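Local atomic coordinates of citrate lyase subunit beta-like protein (PDB entry 6CJ4), a protein that is probably a magnesium-dependent lyase of the HpcH/HpaI aldolase family, forms a homotrimer and may play a role in fatty acid biosynthesis. Residues Leu41-Gly46 with Thr69-Asn74; Thr95-Lys100 with Ile116-Thr121; Met140-Glu145 with Leu186-Leu191; Asp146-Leu151 with Arg164-His169. All coordinates share one frame; numbering follows the deposited sequence.

Contact 1: Leu41-Gly46 with Thr69-Asn74; sequences LDLEDG and TVVRIN. With AAE (acetoacetic acid), chain D; ACT (acetate ion), chain C.
Arg72 and Asp42 each set CG anti to the backbone N (chi1 180° and -169°), which lays the two side chains alongside each other, pointing the same way from neighbouring parallel strands; a turn at chi3 of Arg72 (76°) then brings its guanidinium edge to the carboxylate. The grip is side-on: NE of Arg72 donates to OD1 of Asp42 at 2.8 Å, almost straight, and NH2 of Arg72 to OD2 of Asp42 at 2.9 Å. Each carboxylate oxygen also takes a backbone N-H from the opposite face of its plane, OD1 that of Glu44 in an Asx turn and OD2 that of Gly46. Over one guanidinium face lies Glu44 OE1, 3.3 Å from CZ of Arg72, a contact of charges alone, while OE2 of Glu44 pairs with Lys100. Backbone hydrogen bonds join the strands, and Leu43 CD1 packs on Val71 CG1. Held by Asp42, the substrate-binding Arg72 also meets ligands at its edge: NH1 of Arg72 reaches O8 of acetoacetate at 3.0 Å, and NH2 an acetate ion, probably from the crystallisation liquor. The surrounding carboxylates probably stabilise its positive charge and probably fix how it meets the ligand oxygen.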
loop_
_atom_site.group_PDB
_atom_site.type_symbol
_atom_site.label_atom_id
_atom_site.label_comp_id
_atom_site.label_asym_id
_atom_site.label_seq_id
_atom_site.Cartn_x
_atom_site.Cartn_y
_atom_site.Cartn_z
ATOM N N LEU A 41 -5.725 29.320 6.225
ATOM C CA LEU A 41 -7.019 29.981 6.337
ATOM C C LEU A 41 -8.043 29.148 5.585
ATOM O O LEU A 41 -7.849 28.828 4.405
ATOM C CB LEU A 41 -6.950 31.408 5.787
ATOM C CG LEU A 41 -6.102 32.384 6.607
ATOM C CD1 LEU A 41 -6.059 33.756 5.937
ATOM C CD2 LEU A 41 -6.618 32.507 8.038
ATOM N N ASP A 42 -9.110 28.751 6.268
ATOM C CA ASP A 42 -9.968 27.679 5.783
ATOM C C ASP A 42 -11.290 28.241 5.276
ATOM O O ASP A 42 -12.041 28.851 6.041
ATOM C CB ASP A 42 -10.211 26.660 6.895
ATOM C CG ASP A 42 -10.868 25.395 6.391
ATOM O OD1 ASP A 42 -10.921 25.184 5.151
ATOM O OD2 ASP A 42 -11.336 24.608 7.242
ATOM N N LEU A 43 -11.589 27.993 4.001
ATOM C CA LEU A 43 -12.907 28.272 3.444
ATOM C C LEU A 43 -13.766 27.019 3.299
ATOM O O LEU A 43 -14.935 27.130 2.906
ATOM C CB LEU A 43 -12.770 28.954 2.075
ATOM C CG LEU A 43 -12.029 30.290 2.058
ATOM C CD1 LEU A 43 -11.720 30.679 0.606
ATOM C CD2 LEU A 43 -12.845 31.386 2.768
ATOM N N GLU A 44 -13.216 25.841 3.596
ATOM C CA GLU A 44 -13.937 24.584 3.413
ATOM C C GLU A 44 -14.545 24.113 4.732
ATOM O O GLU A 44 -15.308 24.858 5.349
ATOM C CB GLU A 44 -13.024 23.511 2.806
ATOM C CG GLU A 44 -13.789 22.394 2.058
ATOM C CD GLU A 44 -13.391 20.987 2.504
ATOM O OE1 GLU A 44 -12.734 20.842 3.561
ATOM O OE2 GLU A 44 -13.738 20.022 1.787
ATOM N N ASP A 45 -14.210 22.897 5.191
ATOM C CA ASP A 45 -15.036 22.245 6.206
ATOM C C ASP A 45 -15.022 22.953 7.552
ATOM O O ASP A 45 -15.935 22.736 8.353
ATOM C CB ASP A 45 -14.613 20.783 6.385
ATOM C CG ASP A 45 -15.238 19.875 5.343
ATOM O OD1 ASP A 45 -16.092 20.373 4.578
ATOM O OD2 ASP A 45 -14.871 18.682 5.282
ATOM N N GLY A 46 -14.025 23.790 7.827
ATOM C CA GLY A 46 -14.056 24.537 9.075
ATOM C C GLY A 46 -15.048 25.678 9.105
ATOM O O GLY A 46 -15.237 26.278 10.171
ATOM N N THR A 69 1.104 31.782 4.686
ATOM C CA THR A 69 -0.333 31.549 4.732
ATOM C C THR A 69 -0.749 30.789 3.484
ATOM O O THR A 69 -0.364 31.164 2.372
ATOM C CB THR A 69 -1.113 32.867 4.809
ATOM O OG1 THR A 69 -0.631 33.657 5.902
ATOM C CG2 THR A 69 -2.602 32.602 5.000
ATOM N N VAL A 70 -1.531 29.730 3.682
ATOM C CA VAL A 70 -2.169 28.941 2.635
ATOM C C VAL A 70 -3.672 29.109 2.812
ATOM O O VAL A 70 -4.148 29.283 3.938
ATOM C CB VAL A 70 -1.757 27.447 2.745
ATOM C CG1 VAL A 70 -2.577 26.564 1.808
ATOM C CG2 VAL A 70 -0.258 27.278 2.485
ATOM N N VAL A 71 -4.430 29.053 1.716
ATOM C CA VAL A 71 -5.888 29.151 1.795
ATOM C C VAL A 71 -6.489 27.828 1.342
ATOM O O VAL A 71 -6.302 27.418 0.189
ATOM C CB VAL A 71 -6.433 30.316 0.953
ATOM C CG1 VAL A 71 -7.965 30.346 1.018
ATOM C CG2 VAL A 71 -5.852 31.665 1.443
ATOM N N ARG A 72 -7.225 27.156 2.232
ATOM C CA ARG A 72 -7.945 25.958 1.805
ATOM C C ARG A 72 -9.249 26.374 1.139
ATOM O O ARG A 72 -10.122 26.972 1.781
ATOM C CB ARG A 72 -8.229 24.989 2.952
ATOM C CG ARG A 72 -8.992 23.754 2.422
ATOM C CD ARG A 72 -8.922 22.535 3.352
ATOM N NE ARG A 72 -9.796 22.679 4.508
ATOM C CZ ARG A 72 -10.089 21.676 5.334
ATOM N NH1 ARG A 72 -9.583 20.469 5.113
ATOM N NH2 ARG A 72 -10.895 21.879 6.362
ATOM N N ILE A 73 -9.369 26.071 -0.154
ATOM C CA ILE A 73 -10.569 26.386 -0.915
ATOM C C ILE A 73 -11.501 25.183 -0.903
ATOM O O ILE A 73 -11.220 24.178 -0.244
ATOM C CB ILE A 73 -10.209 26.813 -2.348
ATOM C CG1 ILE A 73 -9.498 25.662 -3.084
ATOM C CG2 ILE A 73 -9.322 28.046 -2.280
ATOM C CD1 ILE A 73 -9.054 26.004 -4.530
ATOM N N ASN A 74 -12.621 25.282 -1.608
ATOM C CA ASN A 74 -13.570 24.182 -1.650
ATOM C C ASN A 74 -13.241 23.247 -2.812
ATOM O O ASN A 74 -12.336 23.503 -3.613
ATOM C CB ASN A 74 -14.995 24.732 -1.710
ATOM C CG ASN A 74 -15.452 25.253 -0.351
ATOM O OD1 ASN A 74 -15.977 24.496 0.466
ATOM N ND2 ASN A 74 -15.201 26.535 -0.085
HETATM O O1 AAE D . -11.038 15.104 6.476
HETATM C C2 AAE D . -10.174 15.053 7.388
HETATM O O3 AAE D . -9.743 13.936 7.797
HETATM C C4 AAE D . -9.638 16.308 8.001
HETATM C C5 AAE D . -9.169 17.391 7.080
HETATM O O8 AAE D . -9.781 17.609 6.038
HETATM C C9 AAE D . -7.984 18.209 7.462
HETATM C C ACT C . -10.936 19.896 9.268
HETATM O O ACT C . -10.934 19.017 10.177
HETATM O OXT ACT C . -11.321 19.787 8.063
HETATM C CH3 ACT C . -10.389 21.303 9.714
#

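Contact 2: Thr95-Lys100 with Ile116-Thr121; sequences TVMLPK and IALVET. With MG (magnesium ion), chain B; AAE (acetoacetic acid), chain D.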
loop_
_atom_site.group_PDB
_atom_site.type_symbol
_atom_site.label_atom_id
_atom_site.label_comp_id
_atom_site.label_asym_id
_atom_site.label_seq_id
_atom_site.Cartn_x
_atom_site.Cartn_y
_atom_site.Cartn_z
ATOM N N THR A 95 -0.919 30.391 -2.702
ATOM C CA THR A 95 -0.950 28.947 -2.491
ATOM C C THR A 95 -2.294 28.543 -1.912
ATOM O O THR A 95 -2.745 29.119 -0.915
ATOM C CB THR A 95 0.167 28.486 -1.547
ATOM O OG1 THR A 95 1.428 28.950 -2.041
ATOM C CG2 THR A 95 0.187 26.947 -1.447
ATOM N N VAL A 96 -2.928 27.561 -2.532
ATOM C CA VAL A 96 -4.208 27.060 -2.059
ATOM C C VAL A 96 -4.065 25.588 -1.709
ATOM O O VAL A 96 -3.231 24.868 -2.272
ATOM C CB VAL A 96 -5.335 27.253 -3.095
ATOM C CG1 VAL A 96 -5.575 28.755 -3.345
ATOM C CG2 VAL A 96 -4.989 26.527 -4.403
ATOM N N MET A 97 -4.912 25.144 -0.782
ATOM C CA MET A 97 -5.066 23.732 -0.456
ATOM C C MET A 97 -6.367 23.227 -1.067
ATOM O O MET A 97 -7.431 23.814 -0.841
ATOM C CB MET A 97 -5.076 23.517 1.062
ATOM C CG MET A 97 -5.225 22.049 1.457
ATOM S SD MET A 97 -5.122 21.841 3.257
ATOM C CE MET A 97 -3.358 21.902 3.511
ATOM N N LEU A 98 -6.275 22.150 -1.859
ATOM C CA LEU A 98 -7.426 21.600 -2.564
ATOM C C LEU A 98 -7.941 20.389 -1.808
ATOM O O LEU A 98 -7.268 19.347 -1.807
ATOM C CB LEU A 98 -7.043 21.205 -3.995
ATOM C CG LEU A 98 -8.147 20.498 -4.801
ATOM C CD1 LEU A 98 -9.324 21.433 -5.090
ATOM C CD2 LEU A 98 -7.563 19.941 -6.120
ATOM N N PRO A 99 -9.106 20.461 -1.164
ATOM C CA PRO A 99 -9.646 19.286 -0.474
ATOM C C PRO A 99 -10.301 18.336 -1.466
ATOM O O PRO A 99 -10.644 18.709 -2.593
ATOM C CB PRO A 99 -10.686 19.892 0.477
ATOM C CG PRO A 99 -11.248 21.056 -0.340
ATOM C CD PRO A 99 -10.049 21.592 -1.142
ATOM N N LYS A 100 -10.498 17.096 -1.010
ATOM C CA LYS A 100 -11.005 16.016 -1.853
ATOM C C LYS A 100 -10.308 15.998 -3.211
ATOM O O LYS A 100 -10.960 15.836 -4.249
ATOM C CB LYS A 100 -12.521 16.132 -2.042
ATOM C CG LYS A 100 -13.340 15.708 -0.803
ATOM C CD LYS A 100 -13.411 16.827 0.220
ATOM C CE LYS A 100 -14.219 16.413 1.440
ATOM N NZ LYS A 100 -14.408 17.537 2.403
ATOM N N ILE A 116 -1.494 22.686 -2.733
ATOM C CA ILE A 116 -1.303 21.566 -1.820
ATOM C C ILE A 116 -2.539 20.686 -1.950
ATOM O O ILE A 116 -3.652 21.095 -1.600
ATOM C CB ILE A 116 -1.085 22.046 -0.376
ATOM C CG1 ILE A 116 0.178 22.919 -0.317
ATOM C CG2 ILE A 116 -0.966 20.845 0.568
ATOM C CD1 ILE A 116 0.438 23.560 1.043
ATOM N N ALA A 117 -2.362 19.482 -2.488
ATOM C CA ALA A 117 -3.488 18.581 -2.698
ATOM C C ALA A 117 -3.757 17.807 -1.415
ATOM O O ALA A 117 -2.867 17.127 -0.894
ATOM C CB ALA A 117 -3.201 17.613 -3.843
ATOM N N LEU A 118 -4.986 17.903 -0.916
ATOM C CA LEU A 118 -5.405 17.162 0.273
ATOM C C LEU A 118 -6.171 15.936 -0.218
ATOM O O LEU A 118 -7.317 16.036 -0.673
ATOM C CB LEU A 118 -6.237 18.049 1.195
ATOM C CG LEU A 118 -6.986 17.383 2.356
ATOM C CD1 LEU A 118 -6.062 16.533 3.242
ATOM C CD2 LEU A 118 -7.719 18.456 3.190
ATOM N N VAL A 119 -5.520 14.777 -0.143
ATOM C CA VAL A 119 -6.113 13.517 -0.574
ATOM C C VAL A 119 -6.851 12.905 0.611
ATOM O O VAL A 119 -6.251 12.627 1.652
ATOM C CB VAL A 119 -5.042 12.553 -1.113
ATOM C CG1 VAL A 119 -5.641 11.163 -1.314
ATOM C CG2 VAL A 119 -4.460 13.074 -2.420
ATOM N N GLU A 120 -8.154 12.683 0.442
ATOM C CA GLU A 120 -9.005 12.241 1.541
ATOM C C GLU A 120 -10.209 11.477 1.007
ATOM O O GLU A 120 -11.278 11.489 1.627
ATOM C CB GLU A 120 -9.450 13.447 2.401
ATOM C CG GLU A 120 -10.021 14.609 1.587
ATOM C CD GLU A 120 -10.320 15.850 2.423
ATOM O OE1 GLU A 120 -10.318 15.755 3.673
ATOM O OE2 GLU A 120 -10.567 16.926 1.824
ATOM N N THR A 121 -10.057 10.840 -0.156
ATOM C CA THR A 121 -11.068 9.973 -0.747
ATOM C C THR A 121 -10.343 8.815 -1.415
ATOM O O THR A 121 -9.145 8.899 -1.696
ATOM C CB THR A 121 -11.934 10.696 -1.800
ATOM O OG1 THR A 121 -11.127 11.002 -2.952
ATOM C CG2 THR A 121 -12.536 11.987 -1.252
HETATM MG MG MG B . -11.473 16.723 5.151
HETATM O O1 AAE D . -11.038 15.104 6.476
HETATM C C2 AAE D . -10.174 15.053 7.388
HETATM O O3 AAE D . -9.743 13.936 7.797
HETATM C C4 AAE D . -9.638 16.308 8.001
HETATM C C5 AAE D . -9.169 17.391 7.080
HETATM O O8 AAE D . -9.781 17.609 6.038
HETATM C C9 AAE D . -7.984 18.209 7.462
HETATM O O HOH W 1 -11.601 18.286 3.725
HETATM O O HOH W 2 -12.717 17.764 6.487
#
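Strands 95-98 and 114-119 are parallel neighbours in the closed eight-stranded barrel of this TIM-barrel family, joined as a beta-alpha-beta unit through helix 104-108. Backbone bonds form the ladder: Ile116 N to Val96 O, Leu98 N to Ile116 O and Leu118 N to Leu98 O, each 2.8 Å. Apolar packing follows on the face carrying Met97 and Ile116, where the bend at chi3 of Met97 (-80°) brings its CE to 3.9 Å from CG2 of Ile116, while its CG rests near CB of Leu118. Beyond the strand ends the contact becomes polar. The backbone N of Lys100 donates to the anti lone pair of Glu120 OE2 at 2.8 Å, and the aliphatic part of Lys100 runs across the carboxylate, CD lying 3.3 Å from OE2. NZ of Lys100 forms salt bridges with Glu44 and Asp45 and a hydrogen bond with Asp146. Metal coordination divides the carboxylate's work: OE1 of Glu120 binds magnesium at 2.1 Å, whereas OE2 of Glu120 accepts a hydrogen bond of 2.6 Å from water 1, itself a ligand of the same ion.

Contact 3: Met140-Glu145 with Leu186-Leu191; sequences MMWGAE and LDAVHL. With AAE (acetoacetic acid), chain D.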
loop_
_atom_site.group_PDB
_atom_site.type_symbol
_atom_site.label_atom_id
_atom_site.label_comp_id
_atom_site.label_asym_id
_atom_site.label_seq_id
_atom_site.Cartn_x
_atom_site.Cartn_y
_atom_site.Cartn_z
ATOM N N MET A 140 1.499 17.536 -0.708
ATOM C CA MET A 140 0.420 16.572 -0.539
ATOM C C MET A 140 0.119 16.429 0.945
ATOM O O MET A 140 1.037 16.345 1.767
ATOM C CB MET A 140 0.769 15.180 -1.097
ATOM C CG MET A 140 1.280 15.178 -2.543
ATOM S SD MET A 140 -0.100 15.212 -3.698
ATOM C CE MET A 140 -0.858 13.598 -3.426
ATOM N N MET A 141 -1.166 16.395 1.269
ATOM C CA MET A 141 -1.648 16.091 2.612
ATOM C C MET A 141 -2.664 14.964 2.497
ATOM O O MET A 141 -3.222 14.718 1.424
ATOM C CB MET A 141 -2.282 17.335 3.255
ATOM C CG MET A 141 -2.746 17.183 4.707
ATOM S SD MET A 141 -3.497 18.745 5.254
ATOM C CE MET A 141 -4.123 18.207 6.849
ATOM N N TRP A 142 -2.916 14.269 3.605
ATOM C CA TRP A 142 -3.991 13.296 3.620
ATOM C C TRP A 142 -4.940 13.585 4.778
ATOM O O TRP A 142 -4.586 14.246 5.763
ATOM C CB TRP A 142 -3.448 11.846 3.680
ATOM C CG TRP A 142 -2.929 11.445 5.014
ATOM C CD1 TRP A 142 -1.783 11.881 5.614
ATOM C CD2 TRP A 142 -3.534 10.521 5.915
ATOM N NE1 TRP A 142 -1.640 11.284 6.847
ATOM C CE2 TRP A 142 -2.706 10.448 7.057
ATOM C CE3 TRP A 142 -4.698 9.743 5.868
ATOM C CZ2 TRP A 142 -3.007 9.635 8.146
ATOM C CZ3 TRP A 142 -4.988 8.927 6.939
ATOM C CH2 TRP A 142 -4.147 8.883 8.074
ATOM N N GLY A 143 -6.179 13.120 4.621
ATOM C CA GLY A 143 -7.209 13.315 5.630
ATOM C C GLY A 143 -7.940 12.025 5.941
ATOM O O GLY A 143 -8.644 11.487 5.084
ATOM N N ALA A 144 -7.785 11.526 7.170
ATOM C CA ALA A 144 -8.315 10.210 7.522
ATOM C C ALA A 144 -9.831 10.206 7.638
ATOM O O ALA A 144 -10.469 9.178 7.364
ATOM C CB ALA A 144 -7.715 9.732 8.849
ATOM N N GLU A 145 -10.421 11.313 8.092
ATOM C CA GLU A 145 -11.836 11.292 8.447
ATOM C C GLU A 145 -12.719 11.367 7.210
ATOM O O GLU A 145 -13.673 10.591 7.078
ATOM C CB GLU A 145 -12.143 12.422 9.427
ATOM C CG GLU A 145 -11.175 12.450 10.611
ATOM C CD GLU A 145 -11.124 11.121 11.365
ATOM O OE1 GLU A 145 -12.188 10.489 11.543
ATOM O OE2 GLU A 145 -10.014 10.705 11.773
ATOM N N LEU A 186 2.602 16.503 4.124
ATOM C CA LEU A 186 1.911 16.992 5.315
ATOM C C LEU A 186 1.128 15.852 5.948
ATOM O O LEU A 186 0.318 15.211 5.273
ATOM C CB LEU A 186 0.951 18.141 4.970
ATOM C CG LEU A 186 1.489 19.517 4.554
ATOM C CD1 LEU A 186 2.279 19.451 3.251
ATOM C CD2 LEU A 186 0.320 20.475 4.386
ATOM N N ASP A 187 1.334 15.624 7.250
ATOM C CA ASP A 187 0.626 14.553 7.943
ATOM C C ASP A 187 -0.713 15.055 8.490
ATOM O O ASP A 187 -0.912 16.252 8.732
ATOM C CB ASP A 187 1.484 13.980 9.080
ATOM C CG ASP A 187 1.065 12.571 9.495
ATOM O OD1 ASP A 187 0.367 11.893 8.721
ATOM O OD2 ASP A 187 1.429 12.142 10.616
ATOM N N ALA A 188 -1.624 14.109 8.702
ATOM C CA ALA A 188 -3.013 14.404 9.036
ATOM C C ALA A 188 -3.154 15.041 10.418
ATOM O O ALA A 188 -2.331 14.831 11.313
ATOM C CB ALA A 188 -3.849 13.123 8.995
ATOM N N VAL A 189 -4.247 15.792 10.590
ATOM C CA VAL A 189 -4.550 16.432 11.863
ATOM C C VAL A 189 -4.844 15.381 12.925
ATOM O O VAL A 189 -5.381 14.302 12.642
ATOM C CB VAL A 189 -5.735 17.408 11.730
ATOM C CG1 VAL A 189 -5.420 18.523 10.732
ATOM C CG2 VAL A 189 -7.015 16.673 11.343
ATOM N N HIS A 190 -4.501 15.711 14.164
ATOM C CA HIS A 190 -4.848 14.906 15.331
ATOM C C HIS A 190 -6.083 15.535 15.970
ATOM O O HIS A 190 -5.982 16.576 16.624
ATOM C CB HIS A 190 -3.673 14.851 16.305
ATOM C CG HIS A 190 -3.778 13.754 17.314
ATOM N ND1 HIS A 190 -3.391 12.458 17.049
ATOM C CD2 HIS A 190 -4.236 13.759 18.587
ATOM C CE1 HIS A 190 -3.606 11.711 18.118
ATOM N NE2 HIS A 190 -4.116 12.476 19.065
ATOM N N LEU A 191 -7.249 14.899 15.786
ATOM C CA LEU A 191 -8.506 15.542 16.174
ATOM C C LEU A 191 -8.672 15.645 17.684
ATOM O O LEU A 191 -9.364 16.554 18.161
ATOM C CB LEU A 191 -9.701 14.797 15.579
ATOM C CG LEU A 191 -9.912 14.959 14.071
ATOM C CD1 LEU A 191 -11.232 14.331 13.665
ATOM C CD2 LEU A 191 -9.873 16.417 13.675
HETATM O O1 AAE D . -11.038 15.104 6.476
HETATM C C2 AAE D . -10.174 15.053 7.388
HETATM O O3 AAE D . -9.743 13.936 7.797
HETATM C C4 AAE D . -9.638 16.308 8.001
HETATM C C5 AAE D . -9.169 17.391 7.080
HETATM O O8 AAE D . -9.781 17.609 6.038
HETATM C C9 AAE D . -7.984 18.209 7.462
HETATM O O HOH W 3 -5.914 15.576 8.011
HETATM O O HOH W 4 -7.587 12.179 11.540
#
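Met140 accepts from Leu186 through its backbone O, 2.8 Å from Leu186 N. Met141 follows with an extended side chain, CG anti to the backbone N (chi1 -176°), that crosses Leu186 at about a right angle: its CB lies 3.7 Å from CB of Leu186, and its CE touches Val189 CG1 and the methyl C9 of acetoacetate. Trp142 turns to the other side. Its NE1 gives an almost straight bond, in the ring plane, to OD1 of Asp187 at 2.8 Å, and Ala188 CB sits over the indole face, 3.8 Å from the five-membered ring centroid, as a CH-pi contact. Asp187 OD1 also pairs with Arg171. Water 3 bridges Trp142 O to Val189 N. At Glu145 the backbone N donates to O3 of the ligand at 2.7 Å, CG touches CD1 of Leu191 at 3.6 Å, the side chains coming from opposite directions, and OE2 is held by Ser156. Strand ends and the loops and helix starts after them form the C-terminal rim of a TIM barrel, where active sites lie; here the start of helix 144-150 meets the ligand carboxylate.

Contact 4: Asp146-Leu151 with Arg164-His169; sequences DLIATL and RDVARH. With MG (magnesium ion), chain B; AAE (acetoacetic acid), chain D.
This is a small apolar contact between helix 144-150 and the start of helix 165-180, about 16 Å from the centre of the chain to its own centre, next to the metal site and at the subunit boundary, and it rests on a few aliphatic side chains. The axes of the two short segments pass 10.6 Å apart at 125°, and only 186 Å² is buried in all. Val166 is at the centre. Its CG1 meets Leu151 CD1, tip to tip, at 3.9 Å and Ile148 CD1, which crosses it obliquely, at 4.0 Å; a chi1 of 71° places that methyl between its own backbone N and carbonyl carbon. Leu147 reaches the backbone there instead, with CD2 4.1 Å from both the O of Val166 and the CA of Ala167. These are ordinary van der Waals contacts without polar pairing. The polar work of helix 144-150 is done on another side: Asp146 OD2 binds magnesium at 2.0 Å, in the sphere completed by Glu120, two waters and both O1 and O8 of acetoacetate, and Asp146 N donates to O1 of the ligand at 3.1 Å. A second subunit packs on Ile148 and Leu151, and Asp165 pairs with Arg168 of that subunit, placing the contact at the trimer interface. Along the chain, strand 137-142 leads into the first helix and strand 184-187 follows the second.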
loop_
_atom_site.group_PDB
_atom_site.type_symbol
_atom_site.label_atom_id
_atom_site.label_comp_id
_atom_site.label_asym_id
_atom_site.label_seq_id
_atom_site.Cartn_x
_atom_site.Cartn_y
_atom_site.Cartn_z
ATOM N N ASP A 146 -12.419 12.294 6.291
ATOM C CA ASP A 146 -13.137 12.300 5.018
ATOM C C ASP A 146 -12.883 11.014 4.239
ATOM O O ASP A 146 -13.768 10.546 3.508
ATOM C CB ASP A 146 -12.746 13.520 4.178
ATOM C CG ASP A 146 -13.673 14.712 4.399
ATOM O OD1 ASP A 146 -14.905 14.508 4.442
ATOM O OD2 ASP A 146 -13.173 15.851 4.539
ATOM N N LEU A 147 -11.686 10.434 4.375
ATOM C CA LEU A 147 -11.405 9.165 3.710
ATOM C C LEU A 147 -12.377 8.099 4.185
ATOM O O LEU A 147 -13.073 7.472 3.383
ATOM C CB LEU A 147 -9.960 8.729 3.968
ATOM C CG LEU A 147 -9.585 7.333 3.454
ATOM C CD1 LEU A 147 -9.565 7.295 1.929
ATOM C CD2 LEU A 147 -8.250 6.854 4.030
ATOM N N ILE A 148 -12.463 7.916 5.503
ATOM C CA ILE A 148 -13.359 6.911 6.057
ATOM C C ILE A 148 -14.804 7.248 5.716
ATOM O O ILE A 148 -15.607 6.357 5.412
ATOM C CB ILE A 148 -13.130 6.796 7.574
ATOM C CG1 ILE A 148 -11.779 6.126 7.841
ATOM C CG2 ILE A 148 -14.277 6.042 8.247
ATOM C CD1 ILE A 148 -11.750 4.643 7.497
ATOM N N ALA A 149 -15.159 8.538 5.747
ATOM C CA ALA A 149 -16.537 8.923 5.464
ATOM C C ALA A 149 -16.922 8.552 4.037
ATOM O O ALA A 149 -17.985 7.965 3.800
ATOM C CB ALA A 149 -16.729 10.423 5.703
ATOM N N THR A 150 -16.059 8.868 3.073
ATOM C CA THR A 150 -16.396 8.599 1.681
ATOM C C THR A 150 -16.257 7.122 1.326
ATOM O O THR A 150 -16.868 6.677 0.344
ATOM C CB THR A 150 -15.547 9.470 0.745
ATOM O OG1 THR A 150 -14.156 9.214 0.960
ATOM C CG2 THR A 150 -15.827 10.967 0.995
ATOM N N LEU A 151 -15.496 6.343 2.110
ATOM C CA LEU A 151 -15.527 4.886 1.989
ATOM C C LEU A 151 -16.815 4.285 2.533
ATOM O O LEU A 151 -17.058 3.088 2.343
ATOM C CB LEU A 151 -14.332 4.254 2.734
ATOM C CG LEU A 151 -12.909 4.517 2.228
ATOM C CD1 LEU A 151 -11.854 4.049 3.226
ATOM C CD2 LEU A 151 -12.684 3.836 0.894
ATOM N N ARG A 164 -6.759 2.692 11.626
ATOM C CA ARG A 164 -7.072 1.444 10.947
ATOM C C ARG A 164 -6.213 1.320 9.690
ATOM O O ARG A 164 -5.626 2.298 9.216
ATOM C CB ARG A 164 -8.564 1.373 10.616
ATOM C CG ARG A 164 -9.435 1.333 11.903
ATOM C CD ARG A 164 -10.913 1.225 11.616
ATOM N NE ARG A 164 -11.716 1.343 12.842
ATOM C CZ ARG A 164 -11.997 0.340 13.664
ATOM N NH1 ARG A 164 -11.550 -0.893 13.424
ATOM N NH2 ARG A 164 -12.735 0.572 14.748
ATOM N N ASP A 165 -6.127 0.096 9.159
ATOM C CA ASP A 165 -5.136 -0.200 8.121
ATOM C C ASP A 165 -5.300 0.670 6.880
ATOM O O ASP A 165 -4.300 1.119 6.303
ATOM C CB ASP A 165 -5.199 -1.677 7.733
ATOM C CG ASP A 165 -4.500 -2.572 8.742
ATOM O OD1 ASP A 165 -3.951 -2.050 9.744
ATOM O OD2 ASP A 165 -4.481 -3.793 8.519
ATOM N N VAL A 166 -6.540 0.911 6.433
ATOM C CA VAL A 166 -6.688 1.652 5.176
ATOM C C VAL A 166 -6.203 3.090 5.341
ATOM O O VAL A 166 -5.653 3.684 4.401
ATOM C CB VAL A 166 -8.139 1.585 4.645
ATOM C CG1 VAL A 166 -9.109 2.410 5.504
ATOM C CG2 VAL A 166 -8.185 2.046 3.180
ATOM N N ALA A 167 -6.363 3.666 6.535
ATOM C CA ALA A 167 -5.801 4.988 6.789
ATOM C C ALA A 167 -4.275 4.948 6.803
ATOM O O ALA A 167 -3.625 5.825 6.222
ATOM C CB ALA A 167 -6.335 5.546 8.116
ATOM N N ARG A 168 -3.687 3.946 7.471
ATOM C CA ARG A 168 -2.233 3.787 7.442
ATOM C C ARG A 168 -1.730 3.608 6.011
ATOM O O ARG A 168 -0.671 4.130 5.642
ATOM C CB ARG A 168 -1.815 2.600 8.315
ATOM C CG ARG A 168 -2.158 2.804 9.775
ATOM C CD ARG A 168 -2.064 1.515 10.587
ATOM N NE ARG A 168 -0.691 1.109 10.859
ATOM C CZ ARG A 168 -0.362 0.101 11.666
ATOM N NH1 ARG A 168 -1.313 -0.601 12.277
ATOM N NH2 ARG A 168 0.919 -0.201 11.868
ATOM N N HIS A 169 -2.494 2.890 5.191
ATOM C CA HIS A 169 -2.120 2.657 3.793
ATOM C C HIS A 169 -2.102 3.964 3.004
ATOM O O HIS A 169 -1.156 4.246 2.259
ATOM C CB HIS A 169 -3.114 1.661 3.192
ATOM C CG HIS A 169 -2.762 1.172 1.823
ATOM N ND1 HIS A 169 -2.103 -0.018 1.611
ATOM C CD2 HIS A 169 -3.044 1.674 0.599
ATOM C CE1 HIS A 169 -1.965 -0.213 0.309
ATOM N NE2 HIS A 169 -2.528 0.799 -0.327
HETATM MG MG MG B . -11.473 16.723 5.151
HETATM O O1 AAE D . -11.038 15.104 6.476
HETATM C C2 AAE D . -10.174 15.053 7.388
HETATM O O3 AAE D . -9.743 13.936 7.797
HETATM C C4 AAE D . -9.638 16.308 8.001
HETATM C C5 AAE D . -9.169 17.391 7.080
HETATM O O8 AAE D . -9.781 17.609 6.038
HETATM C C9 AAE D . -7.984 18.209 7.462
HETATM O O HOH W 2 -12.717 17.764 6.487
HETATM O O HOH W 1 -11.601 18.286 3.725
#

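How the contacts relate
Contacts 1, 2 and 3 belong to the barrel sheet itself, with contacts 1 and 2 meeting where strands 69-72 and 95-98 are neighbours, and contacts 2 and 3 where strands 114-119 and 137-142 are. Contact 4 is buried too, but lies farther out, among helices and at the subunit boundary, and shares helix 144-150 with contact 3. Chemistry changes accordingly: backbone ladders and charged networks mark contacts 1 and 2, contact 3 relies more on side chains, waters and ligand, and contact 4 is apolar packing, with no polar pair between its segments. All four touch acetoacetate. Lys100 of contact 2 ties the site together, its NZ 2.6 Å from Glu44 OE2 and 3.0 Å from Asp146 OD2.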